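Local coordinates for outer envelope protein 64, mitochondrial (Arabidopsis thaliana, PDB 6HPG), which probably serves as a chaperone receptor of the mitochondrial outer membrane in Hsp90-dependent protein targeting, here represented by its TPR domain, at residues N45-F50 against Y77-T82; A83-V88 against A95-A100. All coordinates share one frame; numbering follows the deposited sequence.

Contact 1. Residues N45-F50 against Y77-T82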
loop_
_atom_site.group_PDB
_atom_site.type_symbol
_atom_site.label_atom_id
_atom_site.label_comp_id
_atom_site.label_asym_id
_atom_site.label_seq_id
_atom_site.Cartn_x
_atom_site.Cartn_y
_atom_site.Cartn_z
ATOM N N ASN A 45 -0.867 -4.770 -0.146
ATOM C CA ASN A 45 -1.503 -5.134 1.093
ATOM C C ASN A 45 -0.475 -5.158 2.244
ATOM O O ASN A 45 -0.747 -4.675 3.337
ATOM C CB ASN A 45 -2.224 -6.485 0.977
ATOM C CG ASN A 45 -3.486 -6.415 0.148
ATOM O OD1 ASN A 45 -3.936 -5.335 -0.264
ATOM N ND2 ASN A 45 -4.067 -7.558 -0.105
ATOM N N ARG A 46 0.699 -5.710 2.024
ATOM C CA ARG A 46 1.641 -5.749 3.121
ATOM C C ARG A 46 2.075 -4.354 3.527
ATOM O O ARG A 46 2.272 -4.096 4.717
ATOM C CB ARG A 46 2.860 -6.606 2.803
ATOM C CG ARG A 46 3.593 -6.986 4.078
ATOM C CD ARG A 46 4.680 -8.006 3.856
ATOM N NE ARG A 46 5.676 -7.535 2.899
ATOM C CZ ARG A 46 6.771 -8.234 2.564
ATOM N NH1 ARG A 46 7.071 -9.408 3.145
ATOM N NH2 ARG A 46 7.588 -7.743 1.664
ATOM N N ALA A 47 2.277 -3.458 2.535
ATOM C CA ALA A 47 2.464 -2.049 2.869
ATOM C C ALA A 47 1.424 -1.505 3.834
ATOM O O ALA A 47 1.763 -0.776 4.773
ATOM C CB ALA A 47 2.465 -1.178 1.632
ATOM N N ALA A 48 0.160 -1.778 3.539
ATOM C CA ALA A 48 -0.932 -1.322 4.420
ATOM C C ALA A 48 -0.728 -1.840 5.833
ATOM O O ALA A 48 -0.875 -1.108 6.784
ATOM C CB ALA A 48 -2.268 -1.812 3.887
ATOM N N ALA A 49 -0.422 -3.135 5.994
ATOM C CA ALA A 49 -0.152 -3.663 7.371
ATOM C C ALA A 49 1.038 -2.952 8.034
ATOM O O ALA A 49 0.955 -2.584 9.217
ATOM C CB ALA A 49 0.069 -5.168 7.367
ATOM N N PHE A 50 2.080 -2.635 7.243
ATOM C CA PHE A 50 3.248 -1.914 7.766
ATOM C C PHE A 50 2.961 -0.469 8.191
ATOM O O PHE A 50 3.472 -0.005 9.221
ATOM C CB PHE A 50 4.416 -1.918 6.770
ATOM C CG PHE A 50 5.254 -3.184 6.762
ATOM C CD1 PHE A 50 5.648 -3.830 7.953
ATOM C CD2 PHE A 50 5.716 -3.702 5.548
ATOM C CE1 PHE A 50 6.454 -4.953 7.906
ATOM C CE2 PHE A 50 6.494 -4.858 5.504
ATOM C CZ PHE A 50 6.872 -5.469 6.673
ATOM N N TYR A 77 0.614 4.102 -4.764
ATOM C CA TYR A 77 0.898 5.511 -4.726
ATOM C C TYR A 77 0.327 6.207 -3.463
ATOM O O TYR A 77 1.033 6.986 -2.783
ATOM C CB TYR A 77 0.463 6.199 -6.040
ATOM C CG TYR A 77 1.188 5.636 -7.207
ATOM C CD1 TYR A 77 2.541 5.962 -7.464
ATOM C CD2 TYR A 77 0.591 4.727 -8.018
ATOM C CE1 TYR A 77 3.240 5.367 -8.512
ATOM C CE2 TYR A 77 1.280 4.127 -9.058
ATOM C CZ TYR A 77 2.595 4.452 -9.311
ATOM O OH TYR A 77 3.222 3.833 -10.367
ATOM N N LEU A 78 -0.948 5.931 -3.167
ATOM C CA LEU A 78 -1.614 6.443 -1.952
ATOM C C LEU A 78 -0.854 6.094 -0.689
ATOM O O LEU A 78 -0.596 6.952 0.140
ATOM C CB LEU A 78 -3.007 5.866 -1.846
ATOM C CG LEU A 78 -3.990 6.286 -2.965
ATOM C CD1 LEU A 78 -5.374 5.729 -2.679
ATOM C CD2 LEU A 78 -4.095 7.782 -3.071
ATOM N N ARG A 79 -0.493 4.813 -0.565
ATOM C CA ARG A 79 0.279 4.292 0.581
ATOM C C ARG A 79 1.746 4.763 0.666
ATOM O O ARG A 79 2.202 5.127 1.774
ATOM C CB ARG A 79 0.202 2.763 0.652
ATOM C CG ARG A 79 -1.207 2.273 1.059
ATOM C CD ARG A 79 -1.386 0.755 1.040
ATOM N NE ARG A 79 -2.767 0.483 1.381
ATOM C CZ ARG A 79 -3.540 -0.438 0.840
ATOM N NH1 ARG A 79 -3.085 -1.293 -0.070
ATOM N NH2 ARG A 79 -4.786 -0.505 1.239
ATOM N N ARG A 80 2.480 4.778 -0.458
ATOM C CA ARG A 80 3.833 5.326 -0.428
ATOM C C ARG A 80 3.778 6.817 -0.080
ATOM O O ARG A 80 4.592 7.314 0.720
ATOM C CB ARG A 80 4.584 5.112 -1.737
ATOM C CG ARG A 80 6.088 5.206 -1.529
ATOM C CD ARG A 80 6.924 4.806 -2.714
ATOM N NE ARG A 80 6.762 5.726 -3.837
ATOM C CZ ARG A 80 7.352 5.565 -5.017
ATOM N NH1 ARG A 80 7.140 6.440 -5.978
ATOM N NH2 ARG A 80 8.190 4.547 -5.230
ATOM N N GLY A 81 2.793 7.502 -0.662
ATOM C CA GLY A 81 2.474 8.882 -0.315
ATOM C C GLY A 81 2.281 9.133 1.162
ATOM O O GLY A 81 2.840 10.092 1.713
ATOM N N THR A 82 1.494 8.271 1.795
ATOM C CA THR A 82 1.217 8.376 3.229
ATOM C C THR A 82 2.479 8.176 4.056
ATOM O O THR A 82 2.654 8.870 5.042
ATOM C CB THR A 82 0.125 7.386 3.668
ATOM O OG1 THR A 82 -1.018 7.574 2.834
ATOM C CG2 THR A 82 -0.279 7.580 5.128
HETATM O O HOH W 1 -4.298 -3.164 -1.665
#
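Arg79 NH1 is held by a water that links it to Asn45: NH1 donates to the water oxygen at 2.7 Å, and the water in turn donates to Asn45 OD1 at 2.6 Å. A weak bond from NH1 to Cys44 O adds a second grip. The two segments belong to consecutive repeats of a TPR array, 45-50 to TPR 2 and 77-82 to TPR 3, and their axes approach to 10.0 Å at an angle of 28°, roughly parallel. No hydrogen bond joins them directly, and the bound peptide supplies the polar partners that finish the site: Asn45 ND2 bonds to its backbone, and Arg79 NH2 does so twice. This is consistent with the peptide groove of chaperone-binding TPR domains, which take up the C-terminal tails of Hsp90 or Hsp70. Arginine suits the place because its long arm, with CG anti to the carbonyl carbon (chi1 -70°) and extended from CG to NE, spans the gap and still presents several N-H groups. The water sits in the guanidinium plane at its edge, while the Asn45 amide is turned 66° from that plane; with Asn45 OD1 and Arg79 NH1 4.1 Å apart, too far for a direct bond, the water spans them. Alanines suit the facing helix because a methyl lets the arginine come close: Ala48 CB lies over one guanidinium face, 3.4 Å from Arg79 NE, and Ala47 CB meets Arg79 CD, 4.3 Å away. Cutting Arg79 back to an alanine would probably leave the bridging water without its N-H donor, the peptide backbone without the two hydrogen bonds from NH2, and Ala48 without the flat group it packs against. Further along, Leu78 O accepts from both Thr82 OG1 (2.8 Å) and Thr82 N, which approach from opposite faces of the carbonyl plane.

Contact 2. Residues A83-V88 against A95-A100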
loop_
_atom_site.group_PDB
_atom_site.type_symbol
_atom_site.label_atom_id
_atom_site.label_comp_id
_atom_site.label_asym_id
_atom_site.label_seq_id
_atom_site.Cartn_x
_atom_site.Cartn_y
_atom_site.Cartn_z
ATOM N N ALA A 83 3.339 7.234 3.659
ATOM C CA ALA A 83 4.533 6.894 4.444
ATOM C C ALA A 83 5.507 8.054 4.331
ATOM O O ALA A 83 6.174 8.425 5.301
ATOM C CB ALA A 83 5.192 5.588 3.965
ATOM N N ARG A 84 5.599 8.615 3.130
ATOM C CA ARG A 84 6.406 9.777 2.915
ATOM C C ARG A 84 5.923 10.986 3.716
ATOM O O ARG A 84 6.724 11.625 4.370
ATOM C CB ARG A 84 6.474 10.100 1.440
ATOM C CG ARG A 84 7.415 9.167 0.740
ATOM C CD ARG A 84 7.214 9.290 -0.749
ATOM N NE ARG A 84 8.217 8.510 -1.445
ATOM C CZ ARG A 84 8.371 8.512 -2.768
ATOM N NH1 ARG A 84 7.569 9.239 -3.575
ATOM N NH2 ARG A 84 9.337 7.776 -3.288
ATOM N N GLU A 85 4.635 11.281 3.684
ATOM C CA GLU A 85 4.114 12.408 4.464
ATOM C C GLU A 85 4.369 12.214 5.975
ATOM O O GLU A 85 4.621 13.190 6.699
ATOM C CB GLU A 85 2.647 12.596 4.193
ATOM C CG GLU A 85 2.043 13.724 4.973
ATOM C CD GLU A 85 0.601 13.937 4.637
ATOM O OE1 GLU A 85 0.051 14.975 5.077
ATOM O OE2 GLU A 85 0.001 13.085 3.935
ATOM N N SER A 86 4.306 10.955 6.419
ATOM C CA SER A 86 4.640 10.571 7.792
ATOM C C SER A 86 6.110 10.795 8.088
ATOM O O SER A 86 6.454 11.190 9.203
ATOM C CB SER A 86 4.304 9.110 8.054
ATOM O OG SER A 86 2.908 8.918 8.085
ATOM N N LEU A 87 6.974 10.519 7.106
ATOM C CA LEU A 87 8.401 10.794 7.244
ATOM C C LEU A 87 8.773 12.228 6.850
ATOM O O LEU A 87 9.928 12.496 6.527
ATOM C CB LEU A 87 9.214 9.778 6.432
ATOM C CG LEU A 87 9.178 8.347 6.949
ATOM C CD1 LEU A 87 9.890 7.453 5.950
ATOM C CD2 LEU A 87 9.800 8.230 8.339
ATOM N N VAL A 88 7.782 13.131 6.866
ATOM C CA VAL A 88 7.928 14.568 6.593
ATOM C C VAL A 88 8.628 14.854 5.232
ATOM O O VAL A 88 9.249 15.897 5.054
ATOM C CB VAL A 88 8.530 15.289 7.862
ATOM C CG1 VAL A 88 8.799 16.787 7.667
ATOM C CG2 VAL A 88 7.588 15.115 9.057
ATOM N N ALA A 95 4.185 14.117 -5.069
ATOM C CA ALA A 95 4.361 13.446 -6.333
ATOM C C ALA A 95 3.502 12.171 -6.421
ATOM O O ALA A 95 2.843 11.904 -7.463
ATOM C CB ALA A 95 5.817 13.142 -6.550
ATOM N N ASP A 96 3.504 11.391 -5.332
ATOM C CA ASP A 96 2.767 10.149 -5.306
ATOM C C ASP A 96 1.268 10.424 -5.228
ATOM O O ASP A 96 0.495 9.782 -5.945
ATOM C CB ASP A 96 3.152 9.281 -4.117
ATOM C CG ASP A 96 4.486 8.629 -4.247
ATOM O OD1 ASP A 96 5.040 8.435 -5.360
ATOM O OD2 ASP A 96 4.965 8.253 -3.157
ATOM N N PHE A 97 0.845 11.382 -4.398
ATOM C CA PHE A 97 -0.576 11.664 -4.334
ATOM C C PHE A 97 -1.034 12.240 -5.716
ATOM O O PHE A 97 -2.165 12.022 -6.133
ATOM C CB PHE A 97 -0.948 12.570 -3.136
ATOM C CG PHE A 97 -0.963 11.856 -1.779
ATOM C CD1 PHE A 97 -1.868 10.826 -1.509
ATOM C CD2 PHE A 97 -0.101 12.265 -0.740
ATOM C CE1 PHE A 97 -1.865 10.185 -0.265
ATOM C CE2 PHE A 97 -0.102 11.626 0.504
ATOM C CZ PHE A 97 -0.977 10.583 0.741
ATOM N N ARG A 98 -0.145 12.940 -6.431
ATOM C CA ARG A 98 -0.505 13.511 -7.747
ATOM C C ARG A 98 -0.635 12.432 -8.774
ATOM O O ARG A 98 -1.572 12.437 -9.573
ATOM C CB ARG A 98 0.453 14.604 -8.162
ATOM C CG ARG A 98 0.088 15.955 -7.513
ATOM C CD ARG A 98 1.211 16.946 -7.660
ATOM N NE ARG A 98 0.901 18.244 -7.066
ATOM C CZ ARG A 98 1.806 19.166 -6.734
ATOM N NH1 ARG A 98 3.105 18.971 -6.935
ATOM N NH2 ARG A 98 1.407 20.329 -6.222
ATOM N N HIS A 99 0.275 11.451 -8.720
ATOM C CA HIS A 99 0.208 10.353 -9.647
ATOM C C HIS A 99 -0.993 9.416 -9.460
ATOM O O HIS A 99 -1.519 8.877 -10.453
ATOM C CB HIS A 99 1.485 9.523 -9.659
ATOM C CG HIS A 99 1.624 8.733 -10.910
ATOM N ND1 HIS A 99 1.832 9.334 -12.136
ATOM C CD2 HIS A 99 1.526 7.408 -11.150
ATOM C CE1 HIS A 99 1.902 8.407 -13.075
ATOM N NE2 HIS A 99 1.721 7.230 -12.502
ATOM N N ALA A 100 -1.413 9.212 -8.217
ATOM C CA ALA A 100 -2.611 8.443 -7.952
ATOM C C ALA A 100 -3.807 9.062 -8.648
ATOM O O ALA A 100 -4.713 8.331 -9.078
ATOM C CB ALA A 100 -2.891 8.382 -6.465
#
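Asp96 forms a salt bridge with Arg84 from its place near the middle of helix 90-103, its OD2 lying 2.8 Å from Arg84 NH1. The other oxygen is also near, with Asp96 OD1 3.2 Å from the same nitrogen, so one amino group of the arginine faces both oxygens. Although the side chains run at about a right angle to each other, the carboxylate and guanidinium planes are only 12° apart. Arg84 gets there with a chain extended from CG to NE, and its NH1 also donates to Glu92 O, one turn before Asp96. A short acid fits here: the short chain, with CG beside its own backbone N (chi1 -74°), sets the carboxylate between the helices, where OD1 also pairs with Arg80 of helix 74-86. Two arginines therefore converge on one largely buried carboxylate, whose negative charge is likely to ease the closeness of Arg80 NE and Arg84 NH2. Helices 74-86 and 90-103 are the antiparallel pair that makes up TPR 3, and this contact lies toward the turn between them. That turn begins with a Schellman motif: Val88, with positive phi, follows the last helical turn, Arg89 N bonds to Arg84 O, and Val88 N bonds weakly to Glu85 O. Next in sequence, Phe97 swings its ring toward the preceding helix, bringing CE2 to 3.7 Å from Glu85 OE2. The carboxylate and ring planes are nearly perpendicular, 82° apart. Glu85 is extended beyond CG and spends its charge elsewhere, its OE1 forming a salt bridge with Arg116 of helix 108-118. An aromatic suits this position because the ring also reaches Ala113 and Leu117 of that helix, while Ala100, one turn after Asp96, is small enough to sit close against Tyr77 and Leu78.

Both contacts use helix 74-86, in successive portions. The centre of contact 1 lies about 3 Å from the centre of the chain and all its touching residues are buried; the centre of contact 2 lies about 11 Å from that of the chain, and the contact is partly exposed. Contact 1 joins neighbouring repeats, and its polar groups turn to water and the bound peptide rather than directly to one another. Contact 2 works within one repeat, by direct pairing of opposite charges and, separately, by a phenylalanine ring set against Glu85. The two meet through Arg80, which ties the helix that carries Arg79 to its partner helix 90-103.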